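Local coordinates for protein YbgK (Escherichia coli, PDB 5DUD) that cleaves 5-oxoproline to L-glutamate in a reaction coupled to ATP hydrolysis, as subunit C of 5-oxoprolinase, at residues W69-A75 / R110-A116; W198-S202 / I272-Q276; L229-V233 / V244-D248. All coordinates share one frame; numbering follows the deposited sequence.

Interactions 1 and 3 are buried, whereas interaction 2 is only partly so, with exposed residues along its turn. Interaction 1 joins two neighbouring strands of a five-stranded antiparallel sheet by six backbone hydrogen bonds. The other two contacts reach a different, seven-stranded sheet; their centres lie about 17 Å apart, and interaction 3 is nested in the loop that interaction 2 closes. Regular pairing gives way to a bulge in interaction 3, where two backbone bonds join a turn to a strand, and to apolar contact in interaction 2, where leucines meet without hydrogen bonds between the segments. Interactions 1 and 3 lie on opposite sides of the chain's centre.

Interaction 1 (W69-A75 / R110-A116); sequences WFALTGA and RSYLAVA
Leu-113 holds CG opposite its own N (chi1 174°), which carries CD1 over to the partner strand, between Phe-70 and Leu-72. Phe-70 has CG lodged between its N and carbonyl carbon (chi1 87°), presenting a ring edge: CD2 lies 3.8 Å from Leu-113 CD1. From the next residue but one, Leu-72 CD2 comes within 3.9 Å of the same methyl. Phe-70, Leu-72 and Leu-113 pack on Leu-100 of strand 99-102, in another sheet; Val-115, on the same face, rests on Ile-152.

Strands 69-74 and 110-115 are adjacent in a five-stranded antiparallel sheet, crossing at 158°. Ala-71 N and O both bond to Ala-114, and Thr-73 N and O likewise to Tyr-112; Ala-116 N to Trp-69 O (3.1 Å) and Ala-75 N to Arg-110 O (2.9 Å) close the two ends. On the face of Ala-71 and Ala-114, helix 34-44 covers the sheet, and Thr-73 OG1 bonds to Ala-36 O. Tyr-112 turns a ring edge to Gly-74, CD1 standing 4.3 Å from CA, while its OH reaches Glu-54. Ser-111 OG lies 3.1 Å from Thr-73 O and 3.2 Å from Ala-75 O, two acceptors competing for one proton.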
loop_
_atom_site.group_PDB
_atom_site.type_symbol
_atom_site.label_atom_id
_atom_site.label_comp_id
_atom_site.label_asym_id
_atom_site.label_seq_id
_atom_site.Cartn_x
_atom_site.Cartn_y
_atom_site.Cartn_z
ATOM N N TRP A 69 17.485 26.909 0.685
ATOM C CA TRP A 69 16.563 27.034 -0.448
ATOM C C TRP A 69 15.347 26.152 -0.217
ATOM O O TRP A 69 15.427 25.197 0.557
ATOM C CB TRP A 69 17.266 26.636 -1.759
ATOM C CG TRP A 69 18.557 27.363 -2.010
ATOM C CD1 TRP A 69 19.783 27.055 -1.498
ATOM C CD2 TRP A 69 18.747 28.506 -2.851
ATOM N NE1 TRP A 69 20.722 27.952 -1.950
ATOM C CE2 TRP A 69 20.115 28.848 -2.789
ATOM C CE3 TRP A 69 17.893 29.276 -3.653
ATOM C CZ2 TRP A 69 20.647 29.927 -3.501
ATOM C CZ3 TRP A 69 18.425 30.337 -4.368
ATOM C CH2 TRP A 69 19.783 30.661 -4.278
ATOM N N PHE A 70 14.218 26.466 -0.882
ATOM C CA PHE A 70 12.986 25.683 -0.761
ATOM C C PHE A 70 12.180 25.726 -2.065
ATOM O O PHE A 70 12.517 26.475 -2.983
ATOM C CB PHE A 70 12.134 26.176 0.425
ATOM C CG PHE A 70 11.171 27.304 0.130
ATOM C CD1 PHE A 70 11.613 28.616 0.061
ATOM C CD2 PHE A 70 9.815 27.058 -0.030
ATOM C CE1 PHE A 70 10.719 29.659 -0.179
ATOM C CE2 PHE A 70 8.925 28.100 -0.286
ATOM C CZ PHE A 70 9.383 29.392 -0.362
ATOM N N ALA A 71 11.124 24.914 -2.135
ATOM C CA ALA A 71 10.264 24.847 -3.315
ATOM C C ALA A 71 8.889 24.283 -2.965
ATOM O O ALA A 71 8.769 23.500 -2.022
ATOM C CB ALA A 71 10.923 23.989 -4.386
ATOM N N LEU A 72 7.855 24.686 -3.727
ATOM C CA LEU A 72 6.472 24.221 -3.556
ATOM C C LEU A 72 5.949 23.624 -4.870
ATOM O O LEU A 72 6.229 24.172 -5.931
ATOM C CB LEU A 72 5.562 25.374 -3.114
ATOM C CG LEU A 72 5.581 25.792 -1.645
ATOM C CD1 LEU A 72 4.910 27.148 -1.482
ATOM C CD2 LEU A 72 4.892 24.754 -0.756
ATOM N N THR A 73 5.248 22.478 -4.803
ATOM C CA THR A 73 4.673 21.793 -5.972
ATOM C C THR A 73 3.258 21.302 -5.599
ATOM O O THR A 73 2.764 21.618 -4.515
ATOM C CB THR A 73 5.591 20.638 -6.439
ATOM O OG1 THR A 73 5.952 19.867 -5.303
ATOM C CG2 THR A 73 6.842 21.121 -7.183
ATOM N N GLY A 74 2.607 20.563 -6.504
ATOM C CA GLY A 74 1.264 20.030 -6.291
ATOM C C GLY A 74 0.185 21.073 -6.518
ATOM O O GLY A 74 0.295 21.875 -7.448
ATOM N N ALA A 75 -0.858 21.085 -5.669
ATOM C CA ALA A 75 -1.962 22.041 -5.785
ATOM C C ALA A 75 -1.531 23.437 -5.323
ATOM O O ALA A 75 -0.910 23.568 -4.269
ATOM C CB ALA A 75 -3.148 21.570 -4.961
ATOM N N ARG A 110 -3.732 17.918 -2.885
ATOM C CA ARG A 110 -2.459 17.758 -2.176
ATOM C C ARG A 110 -1.332 18.671 -2.703
ATOM O O ARG A 110 -1.160 18.817 -3.910
ATOM C CB ARG A 110 -2.014 16.288 -2.221
ATOM C CG ARG A 110 -2.842 15.417 -1.272
ATOM C CD ARG A 110 -2.999 13.980 -1.722
ATOM N NE ARG A 110 -4.003 13.273 -0.918
ATOM C CZ ARG A 110 -5.310 13.186 -1.188
ATOM N NH1 ARG A 110 -5.818 13.767 -2.273
ATOM N NH2 ARG A 110 -6.118 12.513 -0.374
ATOM N N SER A 111 -0.558 19.268 -1.768
ATOM C CA SER A 111 0.572 20.163 -2.035
ATOM C C SER A 111 1.822 19.621 -1.346
ATOM O O SER A 111 1.709 19.007 -0.288
ATOM C CB SER A 111 0.253 21.573 -1.534
ATOM O OG SER A 111 1.169 22.548 -2.013
ATOM N N TYR A 112 3.007 19.838 -1.937
ATOM C CA TYR A 112 4.262 19.324 -1.375
ATOM C C TYR A 112 5.250 20.455 -1.086
ATOM O O TYR A 112 5.276 21.444 -1.810
ATOM C CB TYR A 112 4.887 18.281 -2.318
ATOM C CG TYR A 112 3.964 17.106 -2.544
ATOM C CD1 TYR A 112 2.892 17.200 -3.423
ATOM C CD2 TYR A 112 4.089 15.943 -1.794
ATOM C CE1 TYR A 112 1.970 16.167 -3.552
ATOM C CE2 TYR A 112 3.191 14.889 -1.938
ATOM C CZ TYR A 112 2.130 15.006 -2.819
ATOM O OH TYR A 112 1.234 13.977 -2.989
ATOM N N LEU A 113 6.048 20.303 -0.011
ATOM C CA LEU A 113 7.043 21.284 0.415
ATOM C C LEU A 113 8.389 20.590 0.682
ATOM O O LEU A 113 8.497 19.802 1.621
ATOM C CB LEU A 113 6.543 22.017 1.676
ATOM C CG LEU A 113 7.521 22.983 2.354
ATOM C CD1 LEU A 113 8.031 24.025 1.378
ATOM C CD2 LEU A 113 6.881 23.664 3.535
ATOM N N ALA A 114 9.407 20.904 -0.138
ATOM C CA ALA A 114 10.753 20.341 -0.022
ATOM C C ALA A 114 11.778 21.433 0.273
ATOM O O ALA A 114 11.666 22.544 -0.248
ATOM C CB ALA A 114 11.123 19.627 -1.307
ATOM N N VAL A 115 12.780 21.107 1.091
ATOM C CA VAL A 115 13.843 22.041 1.474
ATOM C C VAL A 115 15.197 21.417 1.123
ATOM O O VAL A 115 15.296 20.195 1.020
ATOM C CB VAL A 115 13.747 22.443 2.971
ATOM C CG1 VAL A 115 12.343 22.930 3.317
ATOM C CG2 VAL A 115 14.168 21.307 3.899
ATOM N N ALA A 116 16.233 22.255 0.948
ATOM C CA ALA A 116 17.589 21.808 0.588
ATOM C C ALA A 116 18.235 20.990 1.710
ATOM O O ALA A 116 18.279 21.443 2.853
ATOM C CB ALA A 116 18.461 23.005 0.259
#

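Interaction 2 (W198-S202 / I272-Q276)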
loop_
_atom_site.group_PDB
_atom_site.type_symbol
_atom_site.label_atom_id
_atom_site.label_comp_id
_atom_site.label_asym_id
_atom_site.label_seq_id
_atom_site.Cartn_x
_atom_site.Cartn_y
_atom_site.Cartn_z
ATOM N N TRP A 198 -17.607 8.759 -12.650
ATOM C CA TRP A 198 -17.520 8.234 -11.287
ATOM C C TRP A 198 -17.232 9.348 -10.286
ATOM O O TRP A 198 -16.200 9.997 -10.401
ATOM C CB TRP A 198 -16.423 7.170 -11.236
ATOM C CG TRP A 198 -16.750 6.006 -12.116
ATOM C CD1 TRP A 198 -16.444 5.875 -13.438
ATOM C CD2 TRP A 198 -17.664 4.950 -11.810
ATOM N NE1 TRP A 198 -17.039 4.748 -13.950
ATOM C CE2 TRP A 198 -17.796 4.160 -12.971
ATOM C CE3 TRP A 198 -18.346 4.562 -10.649
ATOM C CZ2 TRP A 198 -18.582 3.003 -13.002
ATOM C CZ3 TRP A 198 -19.136 3.426 -10.686
ATOM C CH2 TRP A 198 -19.240 2.655 -11.849
ATOM N N GLN A 199 -18.141 9.571 -9.314
ATOM C CA GLN A 199 -17.984 10.619 -8.303
ATOM C C GLN A 199 -17.155 10.102 -7.129
ATOM O O GLN A 199 -17.407 9.001 -6.648
ATOM C CB GLN A 199 -19.359 11.112 -7.817
ATOM C CG GLN A 199 -19.326 12.540 -7.250
ATOM C CD GLN A 199 -20.194 12.765 -6.026
ATOM O OE1 GLN A 199 -20.997 11.920 -5.612
ATOM N NE2 GLN A 199 -20.078 13.945 -5.440
ATOM N N LEU A 200 -16.253 10.934 -6.585
ATOM C CA LEU A 200 -15.445 10.540 -5.430
ATOM C C LEU A 200 -16.280 10.638 -4.133
ATOM O O LEU A 200 -17.072 11.569 -3.966
ATOM C CB LEU A 200 -14.176 11.414 -5.343
ATOM C CG LEU A 200 -12.978 10.877 -4.520
ATOM C CD1 LEU A 200 -12.421 9.586 -5.099
ATOM C CD2 LEU A 200 -11.838 11.923 -4.445
ATOM N N SER A 201 -16.116 9.650 -3.241
ATOM C CA SER A 201 -16.838 9.574 -1.971
ATOM C C SER A 201 -15.966 10.049 -0.809
ATOM O O SER A 201 -14.745 9.917 -0.858
ATOM C CB SER A 201 -17.298 8.140 -1.711
ATOM O OG SER A 201 -18.566 8.118 -1.078
ATOM N N SER A 202 -16.611 10.527 0.270
ATOM C CA SER A 202 -15.946 11.002 1.497
ATOM C C SER A 202 -15.072 9.927 2.203
ATOM O O SER A 202 -14.161 10.296 2.942
ATOM C CB SER A 202 -16.980 11.522 2.492
ATOM O OG SER A 202 -17.861 10.495 2.916
ATOM N N ILE A 272 -7.706 15.202 -7.522
ATOM C CA ILE A 272 -9.158 15.261 -7.731
ATOM C C ILE A 272 -9.912 15.586 -6.422
ATOM O O ILE A 272 -9.876 14.781 -5.489
ATOM C CB ILE A 272 -9.711 13.954 -8.371
ATOM C CG1 ILE A 272 -9.321 13.891 -9.866
ATOM C CG2 ILE A 272 -11.248 13.867 -8.237
ATOM C CD1 ILE A 272 -9.350 12.502 -10.474
ATOM N N PRO A 273 -10.680 16.708 -6.363
ATOM C CA PRO A 273 -11.443 17.016 -5.135
ATOM C C PRO A 273 -12.514 15.972 -4.777
ATOM O O PRO A 273 -12.952 15.203 -5.632
ATOM C CB PRO A 273 -12.092 18.372 -5.444
ATOM C CG PRO A 273 -11.285 18.951 -6.538
ATOM C CD PRO A 273 -10.830 17.789 -7.359
ATOM N N LEU A 274 -12.967 15.980 -3.510
ATOM C CA LEU A 274 -13.930 15.000 -2.986
ATOM C C LEU A 274 -15.368 15.086 -3.587
ATOM O O LEU A 274 -16.157 14.171 -3.351
ATOM C CB LEU A 274 -14.009 15.071 -1.442
ATOM C CG LEU A 274 -13.022 14.139 -0.714
ATOM C CD1 LEU A 274 -12.810 14.553 0.737
ATOM C CD2 LEU A 274 -13.487 12.686 -0.789
ATOM N N GLY A 275 -15.685 16.136 -4.345
ATOM C CA GLY A 275 -16.980 16.272 -5.005
ATOM C C GLY A 275 -16.958 16.233 -6.522
ATOM O O GLY A 275 -18.031 16.277 -7.130
ATOM N N GLN A 276 -15.765 16.172 -7.164
ATOM C CA GLN A 276 -15.642 16.188 -8.629
ATOM C C GLN A 276 -15.655 14.780 -9.238
ATOM O O GLN A 276 -15.147 13.846 -8.623
ATOM C CB GLN A 276 -14.347 16.909 -9.044
ATOM C CG GLN A 276 -14.314 18.407 -8.699
ATOM C CD GLN A 276 -15.156 19.239 -9.640
ATOM O OE1 GLN A 276 -14.666 19.755 -10.650
ATOM N NE2 GLN A 276 -16.437 19.397 -9.333
#
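Leu-200 points its side chain toward 272-276. CB faces two carbonyl oxygens of the turn, 3.9 Å from Leu-274 O and 4.0 Å from Pro-273 O. With CG set opposite the backbone N (chi1 -160°), the branch is carried onward to the turn, and CG comes to 4.2 Å from Leu-274 CD2. The CD2 methyl sits 3.6 Å from Ile-272 O, and the Ile-272 CG2 methyl is 4.3 Å away. The same methyl meets Leu-274 CD2 at 4.1 Å, the two leucine side chains slanting past each other. Elsewhere Leu-200 rests on Tyr-209 and Leu-211 of strand 208-212 and on Ile-278 of strand 277-282, so it is surrounded by apolar side chains as well as by the turn.

Leu-274 answers from the open side. Its CB does not face the partner directly, but the end of the chain bends in and lays CD2 along the backbone of Ser-201 and Ser-202, 3.8 Å from Ser-202 CA. At the outer edge Gln-199 bends at chi2 and brings the NE2 end of its amide beside Gly-275, with NE2 3.5 Å from Gly-275 O, an approach that does not amount to a hydrogen bond. The segments are thus held to each other by apolar and van der Waals contact; Leu-200 is buried, while Leu-274, Gly-275 and Gln-199 are exposed.

Pro-273 to Gln-276 form a type I beta turn, closed by a weak bond from Gln-276 N to Pro-273 O. It is the link from helix 266-271 into strand 277-282, folded over the end of the adjacent antiparallel strand 198-200 in the seven-stranded sheet of this cyclophilin-like carboxyltransferase domain.

Interaction 3 (L229-V233 / V244-D248); sequences LLPGV and VLMND
Gly-232 and Val-233, opposite the single residue Leu-245, form a G1 beta bulge, the irregularity that couples a type II turn (Leu-230 to Val-233) to the antiparallel pairing of strands 233-235 and 243-245. Gly-232 is third in the turn, with a positive phi of 101°.

Val-244 opens the second segment by laying CA alongside Val-233 O, at 3.8 Å, while its side chain packs on Tyr-209 and Leu-211 of the next strand. Leu-245 carries most of the contact. Its N-H bonds to Val-233 O (3.0 Å) and its O receives Gly-232 N (2.8 Å), both bonds nearly straight at the hydrogen. CG, opposite the carbonyl carbon and beside N (chi1 -57°), stays close to the same acceptor as the N-H: it lies beyond the oxygen end of the Val-233 carbonyl, 3.4 Å from its O. Past CG, CD1 touches Leu-229 CD1 at 3.5 Å, where the two leucine side chains cross at about a right angle, and Val-233 CB is also near this methyl, at 4.2 Å. Behind the turn, Leu-230 and Val-233 pack against apolar side chains of a neighbouring chain of the assembly.

Met-246 points its side chain away, packs it on Met-266 and Leu-269 of helix 266-271, and offers its carbonyl instead: Met-246 O sits against the Pro-231 ring, 3.4 Å from CB, with CG almost as near. The ring is therefore held along one edge by backbone, from the Leu-245 carbonyl to the start of the following loop. Asn-247 follows, its ND2 given to Cys-29 O, and packs with its backbone, Asn-247 CA lying 4.1 Å from Pro-231 CG.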
loop_
_atom_site.group_PDB
_atom_site.type_symbol
_atom_site.label_atom_id
_atom_site.label_comp_id
_atom_site.label_asym_id
_atom_site.label_seq_id
_atom_site.Cartn_x
_atom_site.Cartn_y
_atom_site.Cartn_z
ATOM N N LEU A 229 -1.938 -7.444 -4.498
ATOM C CA LEU A 229 -2.463 -6.202 -5.067
ATOM C C LEU A 229 -1.360 -5.159 -5.212
ATOM O O LEU A 229 -0.287 -5.301 -4.626
ATOM C CB LEU A 229 -3.564 -5.616 -4.158
ATOM C CG LEU A 229 -4.667 -6.552 -3.694
ATOM C CD1 LEU A 229 -5.643 -5.814 -2.780
ATOM C CD2 LEU A 229 -5.407 -7.152 -4.876
ATOM N N LEU A 230 -1.653 -4.083 -5.956
ATOM C CA LEU A 230 -0.739 -2.952 -6.142
ATOM C C LEU A 230 -1.539 -1.663 -6.346
ATOM O O LEU A 230 -2.703 -1.738 -6.742
ATOM C CB LEU A 230 0.232 -3.190 -7.314
ATOM C CG LEU A 230 -0.327 -3.578 -8.696
ATOM C CD1 LEU A 230 -0.614 -2.348 -9.554
ATOM C CD2 LEU A 230 0.662 -4.462 -9.443
ATOM N N PRO A 231 -0.959 -0.474 -6.077
ATOM C CA PRO A 231 -1.718 0.775 -6.283
ATOM C C PRO A 231 -2.213 0.932 -7.717
ATOM O O PRO A 231 -1.498 0.576 -8.650
ATOM C CB PRO A 231 -0.707 1.872 -5.935
ATOM C CG PRO A 231 0.302 1.213 -5.089
ATOM C CD PRO A 231 0.400 -0.192 -5.576
ATOM N N GLY A 232 -3.437 1.434 -7.864
ATOM C CA GLY A 232 -4.084 1.637 -9.154
ATOM C C GLY A 232 -5.102 0.581 -9.537
ATOM O O GLY A 232 -5.889 0.816 -10.458
ATOM N N VAL A 233 -5.114 -0.579 -8.849
ATOM C CA VAL A 233 -6.059 -1.656 -9.154
ATOM C C VAL A 233 -7.456 -1.247 -8.671
ATOM O O VAL A 233 -7.609 -0.800 -7.535
ATOM C CB VAL A 233 -5.611 -3.010 -8.553
ATOM C CG1 VAL A 233 -6.692 -4.074 -8.723
ATOM C CG2 VAL A 233 -4.304 -3.477 -9.186
ATOM N N VAL A 244 -10.691 2.221 -5.830
ATOM C CA VAL A 244 -9.361 2.382 -6.422
ATOM C C VAL A 244 -8.323 2.296 -5.314
ATOM O O VAL A 244 -8.339 3.122 -4.409
ATOM C CB VAL A 244 -9.213 3.715 -7.198
ATOM C CG1 VAL A 244 -7.905 3.744 -7.977
ATOM C CG2 VAL A 244 -10.397 3.970 -8.118
ATOM N N LEU A 245 -7.400 1.340 -5.400
ATOM C CA LEU A 245 -6.361 1.195 -4.382
ATOM C C LEU A 245 -5.269 2.230 -4.609
ATOM O O LEU A 245 -4.889 2.454 -5.758
ATOM C CB LEU A 245 -5.771 -0.216 -4.421
ATOM C CG LEU A 245 -6.779 -1.349 -4.238
ATOM C CD1 LEU A 245 -6.099 -2.702 -4.347
ATOM C CD2 LEU A 245 -7.502 -1.233 -2.910
ATOM N N MET A 246 -4.780 2.874 -3.533
ATOM C CA MET A 246 -3.735 3.895 -3.617
ATOM C C MET A 246 -2.450 3.349 -2.946
ATOM O O MET A 246 -2.262 2.134 -2.928
ATOM C CB MET A 246 -4.234 5.225 -3.008
ATOM C CG MET A 246 -5.506 5.767 -3.652
ATOM S SD MET A 246 -5.412 6.045 -5.441
ATOM C CE MET A 246 -4.363 7.494 -5.504
ATOM N N ASN A 247 -1.548 4.216 -2.450
ATOM C CA ASN A 247 -0.247 3.784 -1.926
ATOM C C ASN A 247 -0.297 3.038 -0.573
ATOM O O ASN A 247 0.413 2.046 -0.441
ATOM C CB ASN A 247 0.705 4.972 -1.813
ATOM C CG ASN A 247 0.953 5.702 -3.116
ATOM O OD1 ASN A 247 0.095 5.751 -4.004
ATOM N ND2 ASN A 247 2.110 6.336 -3.249
ATOM N N ASP A 248 -1.113 3.484 0.407
ATOM C CA ASP A 248 -1.210 2.831 1.728
ATOM C C ASP A 248 -2.157 1.604 1.743
ATOM O O ASP A 248 -2.340 1.011 2.810
ATOM C CB ASP A 248 -1.676 3.840 2.796
ATOM C CG ASP A 248 -0.634 4.871 3.162
ATOM O OD1 ASP A 248 0.238 5.163 2.315
ATOM O OD2 ASP A 248 -0.712 5.423 4.281
#